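Local coordinates for prenyltransference for protein (Lavandula lanata, PDB 5HC8) that probably joins two dimethylallyl diphosphate units head-to-middle to make lavandulyl diphosphate, using a cis-prenyltransferase-type fold and magnesium, at residues R24-S29 and P217-D222; S53-K58 and D227-L232; F79-Y84 and R112-L117; F210-F215 and A233-R238. All coordinates share one frame; numbering follows the deposited sequence.

Contact 1: residues R24-S29 and P217-D222. With PIS (trihydrogen thiodiphosphate), chain C.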
# COMPACT_ATOMS: atom_id res chain seq x y z
N ARG A 24 -5.18 16.12 16.78
CA ARG A 24 -5.35 17.57 16.77
C ARG A 24 -6.77 18.02 16.38
O ARG A 24 -7.32 18.92 17.01
CB ARG A 24 -4.29 18.17 15.85
CG ARG A 24 -4.48 19.66 15.45
CD ARG A 24 -3.37 20.11 14.50
NE ARG A 24 -2.43 18.99 14.29
CZ ARG A 24 -1.33 18.72 14.99
NH1 ARG A 24 -0.90 19.54 15.96
NH2 ARG A 24 -0.63 17.62 14.66
N LYS A 25 -7.38 17.41 15.38
CA LYS A 25 -8.80 17.66 15.07
C LYS A 25 -9.67 17.45 16.31
O LYS A 25 -10.56 18.26 16.61
CB LYS A 25 -9.32 16.75 13.94
CG LYS A 25 -8.68 17.01 12.56
CD LYS A 25 -9.17 16.03 11.50
CE LYS A 25 -8.45 16.21 10.15
NZ LYS A 25 -8.44 14.94 9.33
N TRP A 26 -9.40 16.38 17.05
CA TRP A 26 -10.15 16.08 18.25
C TRP A 26 -9.92 17.18 19.30
O TRP A 26 -10.85 17.62 19.93
CB TRP A 26 -9.69 14.75 18.83
CG TRP A 26 -10.48 14.28 20.05
CD1 TRP A 26 -11.61 13.57 20.05
CD2 TRP A 26 -10.15 14.52 21.43
NE1 TRP A 26 -12.02 13.30 21.31
CE2 TRP A 26 -11.15 13.87 22.20
CE3 TRP A 26 -9.10 15.18 22.10
CZ2 TRP A 26 -11.14 13.86 23.59
CZ3 TRP A 26 -9.08 15.14 23.50
CH2 TRP A 26 -10.10 14.48 24.23
N ALA A 27 -8.67 17.56 19.49
CA ALA A 27 -8.39 18.63 20.45
C ALA A 27 -9.13 19.91 20.05
O ALA A 27 -9.87 20.47 20.85
CB ALA A 27 -6.92 18.87 20.54
N LYS A 28 -9.00 20.29 18.79
CA LYS A 28 -9.64 21.47 18.26
C LYS A 28 -11.12 21.41 18.55
O LYS A 28 -11.69 22.30 19.13
CB LYS A 28 -9.41 21.58 16.75
CG LYS A 28 -8.98 22.95 16.27
CD LYS A 28 -9.93 24.09 16.71
CE LYS A 28 -11.34 23.98 16.14
NZ LYS A 28 -11.35 24.11 14.66
N SER A 29 -11.73 20.32 18.14
CA SER A 29 -13.10 20.03 18.41
C SER A 29 -13.51 20.22 19.89
O SER A 29 -14.58 20.74 20.16
CB SER A 29 -13.34 18.58 17.98
OG SER A 29 -14.63 18.16 18.29
N PRO A 217 -14.31 7.20 10.23
CA PRO A 217 -14.20 8.66 10.56
C PRO A 217 -13.91 8.98 12.02
O PRO A 217 -13.48 10.09 12.30
CB PRO A 217 -15.54 9.22 10.09
CG PRO A 217 -16.46 8.09 10.31
CD PRO A 217 -15.67 6.87 9.79
N LYS A 218 -14.00 8.01 12.93
CA LYS A 218 -13.72 8.26 14.33
C LYS A 218 -12.33 8.77 14.59
O LYS A 218 -11.40 8.18 14.13
CB LYS A 218 -13.90 7.00 15.19
CG LYS A 218 -15.33 6.72 15.53
CD LYS A 218 -15.51 6.69 17.04
CE LYS A 218 -16.94 6.38 17.35
NZ LYS A 218 -16.96 5.51 18.56
N LEU A 219 -12.22 9.84 15.38
CA LEU A 219 -10.95 10.43 15.70
C LEU A 219 -10.30 9.57 16.79
O LEU A 219 -10.98 9.04 17.68
CB LEU A 219 -11.13 11.90 16.14
CG LEU A 219 -11.85 12.86 15.18
CD1 LEU A 219 -11.87 14.23 15.83
CD2 LEU A 219 -11.21 12.89 13.78
N PHE A 220 -9.01 9.35 16.69
CA PHE A 220 -8.47 8.28 17.51
C PHE A 220 -8.69 8.48 19.05
O PHE A 220 -8.81 7.48 19.77
CB PHE A 220 -7.04 7.99 17.30
CG PHE A 220 -6.62 6.67 17.93
CD1 PHE A 220 -6.94 5.48 17.32
CD2 PHE A 220 -5.95 6.64 19.13
CE1 PHE A 220 -6.64 4.27 17.91
CE2 PHE A 220 -5.59 5.43 19.69
CZ PHE A 220 -5.94 4.26 19.08
N PRO A 221 -8.67 9.73 19.55
CA PRO A 221 -8.98 9.81 20.98
C PRO A 221 -10.37 9.23 21.36
O PRO A 221 -10.58 8.89 22.54
CB PRO A 221 -8.91 11.32 21.26
CG PRO A 221 -7.88 11.80 20.35
CD PRO A 221 -8.20 11.02 19.04
N ASP A 222 -11.29 9.16 20.41
CA ASP A 222 -12.64 8.55 20.63
C ASP A 222 -12.68 7.04 20.34
O ASP A 222 -13.72 6.41 20.52
CB ASP A 222 -13.70 9.27 19.77
CG ASP A 222 -13.93 10.70 20.21
OD1 ASP A 222 -13.82 10.95 21.43
OD2 ASP A 222 -14.16 11.56 19.32
P1 PIS C . -4.38 15.36 13.19
O1 PIS C . -3.30 15.01 14.33
P2 PIS C . -2.40 13.72 14.52
S1 PIS C . -1.80 13.49 13.00
O2 PIS C . -4.55 14.24 12.14
O3 PIS C . -5.71 15.67 13.87
O4 PIS C . -3.36 12.66 14.92
O5 PIS C . -3.75 16.57 12.44
O6 PIS C . -1.27 14.14 15.58

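Contact 2: residues S53-K58 and D227-L232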
# COMPACT_ATOMS: atom_id res chain seq x y z
N SER A 53 -6.10 -9.15 22.39
CA SER A 53 -5.65 -10.39 23.05
C SER A 53 -6.80 -11.38 23.35
O SER A 53 -6.76 -12.56 22.95
CB SER A 53 -4.82 -10.08 24.29
OG SER A 53 -4.44 -11.26 24.97
N GLN A 54 -7.87 -10.83 23.91
CA GLN A 54 -9.07 -11.60 24.26
C GLN A 54 -9.64 -12.18 23.03
O GLN A 54 -10.17 -13.29 23.03
CB GLN A 54 -10.14 -10.71 24.86
CG GLN A 54 -9.86 -10.12 26.24
CD GLN A 54 -10.95 -9.09 26.61
OE1 GLN A 54 -12.16 -9.30 26.33
NE2 GLN A 54 -10.53 -7.94 27.16
N LEU A 55 -9.56 -11.45 21.93
CA LEU A 55 -10.17 -11.93 20.70
C LEU A 55 -9.34 -13.00 20.00
O LEU A 55 -9.74 -13.54 19.00
CB LEU A 55 -10.41 -10.76 19.74
CG LEU A 55 -11.52 -9.79 20.10
CD1 LEU A 55 -11.35 -8.53 19.30
CD2 LEU A 55 -12.93 -10.33 19.85
N GLY A 56 -8.15 -13.29 20.49
CA GLY A 56 -7.35 -14.31 19.84
C GLY A 56 -6.56 -13.79 18.66
O GLY A 56 -6.07 -14.57 17.87
N ILE A 57 -6.42 -12.49 18.53
CA ILE A 57 -5.50 -11.94 17.53
C ILE A 57 -4.04 -12.28 17.98
O ILE A 57 -3.73 -12.26 19.13
CB ILE A 57 -5.73 -10.44 17.40
CG1 ILE A 57 -7.11 -10.16 16.75
CG2 ILE A 57 -4.58 -9.75 16.62
CD1 ILE A 57 -7.56 -8.75 16.98
N LYS A 58 -3.21 -12.65 17.05
CA LYS A 58 -1.87 -13.12 17.32
C LYS A 58 -0.85 -11.99 17.31
O LYS A 58 0.09 -12.02 18.05
CB LYS A 58 -1.48 -14.20 16.37
CG LYS A 58 -2.31 -15.47 16.56
CD LYS A 58 -1.97 -16.47 15.51
CE LYS A 58 -2.79 -17.77 15.69
NZ LYS A 58 -2.75 -18.55 14.41
N ASP A 227 -14.76 0.02 18.58
CA ASP A 227 -14.29 0.38 17.22
C ASP A 227 -13.40 -0.69 16.64
O ASP A 227 -13.45 -0.92 15.43
CB ASP A 227 -13.65 1.79 17.24
CG ASP A 227 -14.59 2.82 17.86
OD1 ASP A 227 -15.60 3.08 17.22
OD2 ASP A 227 -14.40 3.31 19.00
N LEU A 228 -12.64 -1.37 17.48
CA LEU A 228 -11.92 -2.59 17.10
C LEU A 228 -12.89 -3.68 16.70
O LEU A 228 -12.72 -4.34 15.68
CB LEU A 228 -10.95 -3.04 18.19
CG LEU A 228 -10.20 -4.32 17.85
CD1 LEU A 228 -9.39 -4.14 16.55
CD2 LEU A 228 -9.30 -4.85 18.97
N LEU A 229 -13.93 -3.88 17.50
CA LEU A 229 -14.95 -4.82 17.18
C LEU A 229 -15.67 -4.54 15.88
O LEU A 229 -15.97 -5.44 15.12
CB LEU A 229 -15.98 -4.82 18.34
CG LEU A 229 -15.88 -5.83 19.45
CD1 LEU A 229 -14.71 -6.81 19.56
CD2 LEU A 229 -16.28 -5.26 20.80
N ASP A 230 -15.90 -3.27 15.61
CA ASP A 230 -16.56 -2.89 14.39
C ASP A 230 -15.67 -3.25 13.16
O ASP A 230 -16.18 -3.77 12.12
CB ASP A 230 -16.86 -1.42 14.40
CG ASP A 230 -18.05 -1.08 15.24
OD1 ASP A 230 -18.82 -1.98 15.61
OD2 ASP A 230 -18.23 0.10 15.52
N ALA A 231 -14.36 -2.98 13.29
CA ALA A 231 -13.39 -3.30 12.21
C ALA A 231 -13.32 -4.79 12.02
O ALA A 231 -13.34 -5.26 10.86
CB ALA A 231 -12.04 -2.70 12.54
N LEU A 232 -13.33 -5.55 13.13
CA LEU A 232 -13.32 -7.00 13.02
C LEU A 232 -14.59 -7.59 12.33
O LEU A 232 -14.49 -8.56 11.59
CB LEU A 232 -13.13 -7.68 14.34
CG LEU A 232 -11.74 -8.00 14.86
CD1 LEU A 232 -10.59 -7.56 14.02
CD2 LEU A 232 -11.57 -7.43 16.25

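Contact 3: residues F79-Y84 and R112-L117. With 61G (2-methylbuta-1,3-diene), chain D.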
# COMPACT_ATOMS: atom_id res chain seq x y z
N PHE A 79 6.93 15.95 23.40
CA PHE A 79 5.83 15.48 24.21
C PHE A 79 5.38 14.05 23.84
O PHE A 79 5.14 13.22 24.70
CB PHE A 79 4.66 16.41 24.08
CG PHE A 79 3.58 16.12 25.06
CD1 PHE A 79 3.75 16.44 26.40
CD2 PHE A 79 2.41 15.47 24.68
CE1 PHE A 79 2.76 16.17 27.34
CE2 PHE A 79 1.41 15.20 25.62
CZ PHE A 79 1.59 15.55 26.96
N LEU A 80 5.22 13.79 22.55
CA LEU A 80 4.96 12.41 22.10
C LEU A 80 5.98 11.42 22.66
O LEU A 80 5.63 10.38 23.13
CB LEU A 80 4.94 12.36 20.55
CG LEU A 80 3.70 13.00 19.92
CD1 LEU A 80 3.84 13.04 18.40
CD2 LEU A 80 2.42 12.27 20.32
N MET A 81 7.27 11.73 22.54
CA MET A 81 8.28 10.82 23.02
C MET A 81 8.09 10.54 24.51
O MET A 81 8.28 9.43 24.97
CB MET A 81 9.70 11.40 22.84
CG MET A 81 10.21 11.68 21.43
SD MET A 81 10.11 10.28 20.35
CE MET A 81 10.92 10.98 18.92
N ARG A 82 7.75 11.56 25.27
CA ARG A 82 7.62 11.41 26.74
C ARG A 82 6.39 10.55 27.10
O ARG A 82 6.42 9.69 27.96
CB ARG A 82 7.54 12.83 27.35
CG ARG A 82 8.36 13.10 28.59
CD ARG A 82 9.82 13.40 28.29
NE ARG A 82 10.66 12.46 29.05
CZ ARG A 82 11.96 12.59 29.33
NH1 ARG A 82 12.65 13.66 28.94
NH2 ARG A 82 12.58 11.63 30.02
N ILE A 83 5.29 10.78 26.39
CA ILE A 83 4.09 10.02 26.56
C ILE A 83 4.33 8.58 26.25
O ILE A 83 3.77 7.71 26.93
CB ILE A 83 3.03 10.50 25.61
CG1 ILE A 83 2.43 11.79 26.10
CG2 ILE A 83 1.90 9.51 25.56
CD1 ILE A 83 1.38 12.28 25.12
N TYR A 84 5.16 8.32 25.22
CA TYR A 84 5.44 6.93 24.86
C TYR A 84 6.30 6.26 25.93
O TYR A 84 6.15 5.08 26.19
CB TYR A 84 6.02 6.78 23.42
CG TYR A 84 5.04 7.28 22.36
CD1 TYR A 84 3.67 7.28 22.61
CD2 TYR A 84 5.47 7.80 21.15
CE1 TYR A 84 2.78 7.76 21.70
CE2 TYR A 84 4.56 8.28 20.23
CZ TYR A 84 3.24 8.24 20.53
OH TYR A 84 2.26 8.69 19.65
N ARG A 112 16.98 7.03 16.00
CA ARG A 112 16.47 8.40 16.00
C ARG A 112 15.74 8.77 17.26
O ARG A 112 15.34 9.90 17.41
CB ARG A 112 15.50 8.61 14.84
CG ARG A 112 16.14 8.35 13.48
CD ARG A 112 15.25 8.87 12.35
NE ARG A 112 15.04 10.33 12.47
CZ ARG A 112 14.40 11.08 11.57
NH1 ARG A 112 13.89 10.55 10.46
NH2 ARG A 112 14.28 12.38 11.79
N LEU A 113 15.47 7.86 18.17
CA LEU A 113 14.68 8.26 19.33
C LEU A 113 15.58 8.73 20.49
O LEU A 113 16.74 8.36 20.53
CB LEU A 113 13.85 7.09 19.82
CG LEU A 113 13.00 6.44 18.70
CD1 LEU A 113 12.45 5.14 19.26
CD2 LEU A 113 11.91 7.42 18.26
N PRO A 114 15.03 9.52 21.42
CA PRO A 114 15.75 9.83 22.66
C PRO A 114 16.20 8.59 23.42
O PRO A 114 15.43 7.57 23.56
CB PRO A 114 14.71 10.57 23.51
CG PRO A 114 13.59 10.93 22.61
CD PRO A 114 13.73 10.18 21.32
N GLU A 115 17.40 8.67 23.99
CA GLU A 115 17.97 7.54 24.67
C GLU A 115 17.01 6.99 25.71
O GLU A 115 16.96 5.79 25.90
CB GLU A 115 19.29 7.89 25.37
CG GLU A 115 20.43 8.24 24.43
CD GLU A 115 21.13 7.03 23.85
OE1 GLU A 115 20.80 5.88 24.24
OE2 GLU A 115 22.04 7.22 23.01
N TYR A 116 16.29 7.85 26.40
CA TYR A 116 15.38 7.38 27.40
C TYR A 116 14.25 6.49 26.84
O TYR A 116 13.68 5.65 27.57
CB TYR A 116 14.74 8.55 28.16
CG TYR A 116 13.83 9.49 27.40
CD1 TYR A 116 12.49 9.16 27.13
CD2 TYR A 116 14.29 10.73 26.97
CE1 TYR A 116 11.65 10.05 26.46
CE2 TYR A 116 13.47 11.61 26.30
CZ TYR A 116 12.15 11.27 26.04
OH TYR A 116 11.37 12.17 25.34
N LEU A 117 13.87 6.76 25.60
CA LEU A 117 12.75 6.05 24.96
C LEU A 117 13.27 4.74 24.47
O LEU A 117 12.59 3.69 24.59
CB LEU A 117 12.17 6.84 23.81
CG LEU A 117 10.97 6.18 23.05
CD1 LEU A 117 9.98 5.60 24.00
CD2 LEU A 117 10.21 7.25 22.26
CAC 61G D . 1.89 10.77 15.13
CAE 61G D . 0.97 10.65 16.36
CAB 61G D . 1.22 9.84 17.60
CAD 61G D . -0.33 11.23 16.24
CAA 61G D . -0.51 11.95 15.04

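Contact 4: residues F210-F215 and A233-R238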
# COMPACT_ATOMS: atom_id res chain seq x y z
N PHE A 210 -2.33 -7.78 0.24
CA PHE A 210 -3.70 -8.39 0.38
C PHE A 210 -4.43 -8.01 1.61
O PHE A 210 -5.52 -8.50 1.85
CB PHE A 210 -3.66 -9.92 0.15
CG PHE A 210 -3.21 -10.29 -1.29
CD1 PHE A 210 -4.08 -10.14 -2.35
CD2 PHE A 210 -1.92 -10.70 -1.52
CE1 PHE A 210 -3.68 -10.44 -3.65
CE2 PHE A 210 -1.50 -10.99 -2.82
CZ PHE A 210 -2.37 -10.86 -3.85
N THR A 211 -3.82 -7.17 2.46
CA THR A 211 -4.49 -6.62 3.59
C THR A 211 -5.86 -5.93 3.29
O THR A 211 -6.03 -5.19 2.32
CB THR A 211 -3.57 -5.55 4.18
OG1 THR A 211 -2.26 -6.13 4.38
CG2 THR A 211 -4.12 -4.97 5.46
N GLU A 212 -6.85 -6.26 4.10
CA GLU A 212 -8.16 -5.57 4.07
C GLU A 212 -8.00 -4.26 4.77
O GLU A 212 -7.47 -4.20 5.89
CB GLU A 212 -9.20 -6.46 4.78
CG GLU A 212 -9.49 -7.73 3.99
CD GLU A 212 -10.17 -7.47 2.66
OE1 GLU A 212 -10.86 -6.46 2.54
OE2 GLU A 212 -9.99 -8.24 1.73
N PHE A 213 -8.44 -3.18 4.13
CA PHE A 213 -8.44 -1.86 4.73
C PHE A 213 -9.81 -1.51 5.31
O PHE A 213 -10.86 -1.77 4.70
CB PHE A 213 -8.10 -0.81 3.68
CG PHE A 213 -6.76 -0.98 3.01
CD1 PHE A 213 -5.72 -1.66 3.60
CD2 PHE A 213 -6.56 -0.46 1.79
CE1 PHE A 213 -4.47 -1.73 2.97
CE2 PHE A 213 -5.33 -0.53 1.15
CZ PHE A 213 -4.27 -1.14 1.75
N TYR A 214 -9.79 -0.94 6.51
CA TYR A 214 -10.93 -0.41 7.16
C TYR A 214 -10.69 1.01 7.63
O TYR A 214 -9.78 1.28 8.40
CB TYR A 214 -11.24 -1.30 8.34
CG TYR A 214 -12.43 -0.86 9.20
CD1 TYR A 214 -13.72 -1.18 8.86
CD2 TYR A 214 -12.23 -0.08 10.35
CE1 TYR A 214 -14.79 -0.79 9.65
CE2 TYR A 214 -13.27 0.34 11.12
CZ TYR A 214 -14.53 -0.03 10.81
OH TYR A 214 -15.53 0.35 11.65
N PHE A 215 -11.49 1.93 7.13
CA PHE A 215 -11.35 3.34 7.43
C PHE A 215 -12.56 3.80 8.22
O PHE A 215 -13.67 3.53 7.81
CB PHE A 215 -11.28 4.11 6.13
CG PHE A 215 -10.14 3.70 5.24
CD1 PHE A 215 -8.88 4.14 5.47
CD2 PHE A 215 -10.38 2.87 4.11
CE1 PHE A 215 -7.83 3.74 4.65
CE2 PHE A 215 -9.30 2.51 3.30
CZ PHE A 215 -8.04 2.92 3.58
N ALA A 233 -15.74 -7.03 12.62
CA ALA A 233 -17.00 -7.43 12.02
C ALA A 233 -16.98 -7.10 10.53
O ALA A 233 -17.52 -7.86 9.74
CB ALA A 233 -18.14 -6.70 12.69
N SER A 234 -16.46 -5.92 10.14
CA SER A 234 -16.31 -5.63 8.72
C SER A 234 -15.42 -6.68 8.07
O SER A 234 -15.75 -7.20 6.95
CB SER A 234 -15.83 -4.17 8.52
OG SER A 234 -15.51 -3.82 7.18
N TYR A 235 -14.28 -6.99 8.74
CA TYR A 235 -13.36 -8.01 8.31
C TYR A 235 -14.05 -9.34 8.03
O TYR A 235 -13.86 -9.92 6.98
CB TYR A 235 -12.24 -8.23 9.31
CG TYR A 235 -11.23 -9.23 8.87
CD1 TYR A 235 -10.25 -8.89 7.90
CD2 TYR A 235 -11.23 -10.54 9.36
CE1 TYR A 235 -9.35 -9.78 7.48
CE2 TYR A 235 -10.29 -11.45 8.93
CZ TYR A 235 -9.38 -11.06 8.00
OH TYR A 235 -8.45 -11.95 7.57
N ARG A 236 -14.81 -9.83 9.00
CA ARG A 236 -15.48 -11.12 8.80
C ARG A 236 -16.48 -11.10 7.63
O ARG A 236 -16.67 -12.12 6.98
CB ARG A 236 -16.19 -11.56 10.09
CG ARG A 236 -15.29 -11.82 11.31
CD ARG A 236 -16.12 -12.38 12.48
NE ARG A 236 -15.81 -11.76 13.78
CZ ARG A 236 -16.59 -10.92 14.49
NH1 ARG A 236 -17.80 -10.53 14.07
NH2 ARG A 236 -16.15 -10.45 15.66
N CYS A 237 -17.13 -9.98 7.35
CA CYS A 237 -17.91 -9.86 6.14
C CYS A 237 -17.11 -9.70 4.82
O CYS A 237 -17.69 -9.77 3.77
CB CYS A 237 -18.88 -8.71 6.27
SG CYS A 237 -20.01 -8.97 7.63
N ARG A 238 -15.81 -9.51 4.83
CA ARG A 238 -15.07 -9.41 3.55
C ARG A 238 -14.86 -10.80 2.87
O ARG A 238 -14.56 -11.79 3.53
CB ARG A 238 -13.67 -8.83 3.74
CG ARG A 238 -13.51 -7.56 4.60
CD ARG A 238 -14.03 -6.38 3.85
NE ARG A 238 -13.98 -5.19 4.66
CZ ARG A 238 -13.05 -4.24 4.62
NH1 ARG A 238 -11.97 -4.30 3.85
NH2 ARG A 238 -13.20 -3.21 5.40

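Contact 1: residues R24-S29 and P217-D222
Pro221 points its CB at one face of the Trp26 indole, 3.4 Å from the centroid of the five-membered ring and 8° off the ring normal, a CH-pi contact made almost squarely over the face. The same indole is gripped at its rim: NE1 donates to Asp222 OD1 at 3.0 Å, bent to 146°, and reaches that oxygen from above the carboxylate plane. With CG turned anti to the backbone N (chi1 -176°), the ring swings out from helix 23-30 to meet both residues, while Leu219 CD1 packs on Trp26 CB at 3.7 Å. This short helix follows the diphosphate-binding loop of the cis-prenyltransferase fold, and its first turn holds the thiodiphosphate: Lys25 N donates to O3 at 2.8 Å, Arg24 N to O1 at 3.3 Å, and Arg24 NE adds a weak bond to O5. Were Trp26 cut back to an alanine, Pro221 would probably lose the indole face it packs on and Asp222 OD1 its indole N-H, leaving the loop 217-222 less firmly fixed against the helix. Basic side chains suit a site for an anion: Arg24 also pairs with Glu76, and Lys25 extends past Leu219 to a salt bridge with Glu197.

Contact 2: residues S53-K58 and D227-L232
A Schellman motif closes the C-terminal end of helix 34-54, and the residues on either side of its glycine, Leu55 and Ile57, pack against the leucines of helix 225-237. Leu55 carries most of the contact through one methyl, CD1. It meets Leu232 CD2 tip to tip at 3.2 Å, tighter than a usual carbon-carbon contact. Leu229 comes in at a slant, its CD1 3.8 Å from Leu55 CD1 and 4.0 Å from Leu55 CD2, so that it touches both branches of the fork. Leu228 CD2 adds a looser touch on the same Leu55 methyl at 4.2 Å. The side chain of Leu55 leaves with CG anti to the carbonyl carbon (chi1 -72°), which sends the fork out toward the helix. Gly56 makes the turn possible: its positive phi of 83° would press a side chain against the preceding carbonyl oxygen, and its N bonds back to Ser53 O at 2.9 Å. The chain then heads into strand 59-65, so the contact joins a helix-to-strand connection of the parallel sheet to the last helix of the fold. Ile57 follows with CD1 at 4.3 Å from Leu232 CD2, a wider spacing that completes the apolar patch. Branched aliphatic residues fit here because the two segments meet through methyl groups alone, with no polar group to satisfy between them. Leu228 and Leu232 also press on strand 190-193, through Ile192 and Leu190 respectively, and Leu228 and Leu229 both rest on Arg51 of helix 34-54.

Contact 3: residues F79-Y84 and R112-L117
Helix 74-89 forms part of the wall of the prenyl pocket, where Leu80 and Tyr84 line the bound 2-methylbuta-1,3-diene; its other flank packs on the start of helix 115-128 through Met81 and Arg82. The Arg82 guanidinium lies flat on Tyr116, planes 4° apart and centres 3.6 Å apart, a cation-pi stack with NH2 over the ring. Pro114 CB lies against the opposite face, toward the rim. Tyr116 takes the crowded position, CG between the backbone N and the carbonyl carbon (chi1 65°), which folds its ring back over Pro114, the N-cap residue. Long and flat-ended, Arg82 can bend at chi2 and chi3 to cover the ring while its NH2 keeps a salt bridge with Glu85. Met81 fills the space between the backbones: CG rests on Pro114 CG at 3.7 Å, SD on Leu117 CD2 at 3.6 Å, and CE reaches Leu113 CD2 at 3.8 Å. An unbranched thioether can follow this uneven surface. Inward, Met81 touches Leu65 and Tyr84 touches Ala64, both of strand 59-65, while Leu80 and Ile83 face helix 34-54; helix 74-89 is thus set between helix 34-54, the sheet and helix 115-128.

Contact 4: residues F210-F215 and A233-R238
The Arg238 guanidinium is bound around its edge, with Glu212 OE1, Phe213 O and Ser234 OG all near its plane; the edge of the Tyr214 ring meets Ser234 OG and Arg238 NH2. NH1 and NH2 grip Phe213 O end-on at 2.9 and 2.8 Å, both from the same face above the carbonyl plane. NH1 also forms a salt bridge with Glu212 OE1 at 2.8 Å, which offers its anti lone pair, and the carboxylate stands at 86° to the guanidinium. On the remaining side NE and NH2 both donate to Ser234 OG, at 3.3 and 3.0 Å, which fixes the group's rotation. An arginine suits this place because its five N-H bonds spread in one plane. A leucine instead of Arg238 would probably leave Glu212 OE1 and Phe213 O without these donors and let the chain after the helix drift from the strand. A bend at chi2 (-66°) lays the Glu212 carboxylate alongside the Arg238 chain, and its other oxygen, OE2, pairs with Arg199 of the second subunit. Tyr235 CE1 packs on the carbon chain of Glu212, 4.0 Å from CG. The arrangement ties the last helix to strand 212-215, outermost of the parallel sheet within the chain, at the subunit interface of this cis-prenyltransferase-type fold.

How the contacts relate
Contacts 2 and 4 share helix 225-237 and touch where Ala231 and Asp230 pack on Tyr214. Contact 2 is the buried one, apolar and without a hydrogen bond between its segments; contact 4, partly buried on the strand that ends the sheet within the chain and meets the second subunit, relies on charge and on a carbonyl gripped by arginine. Contact 1 joins contact 2 through the salt bridge of Lys218 with Asp227, and is partly buried, mixing indole packing with diphosphate binding. Contact 3 lies across the chain's centre from contacts 2 and 4, about 28 and 32 Å away between centres, and pairs a cation-pi stack toward its exposed rim with methionine packing inside. Contacts 1 and 3 bring residues of the substrate pockets.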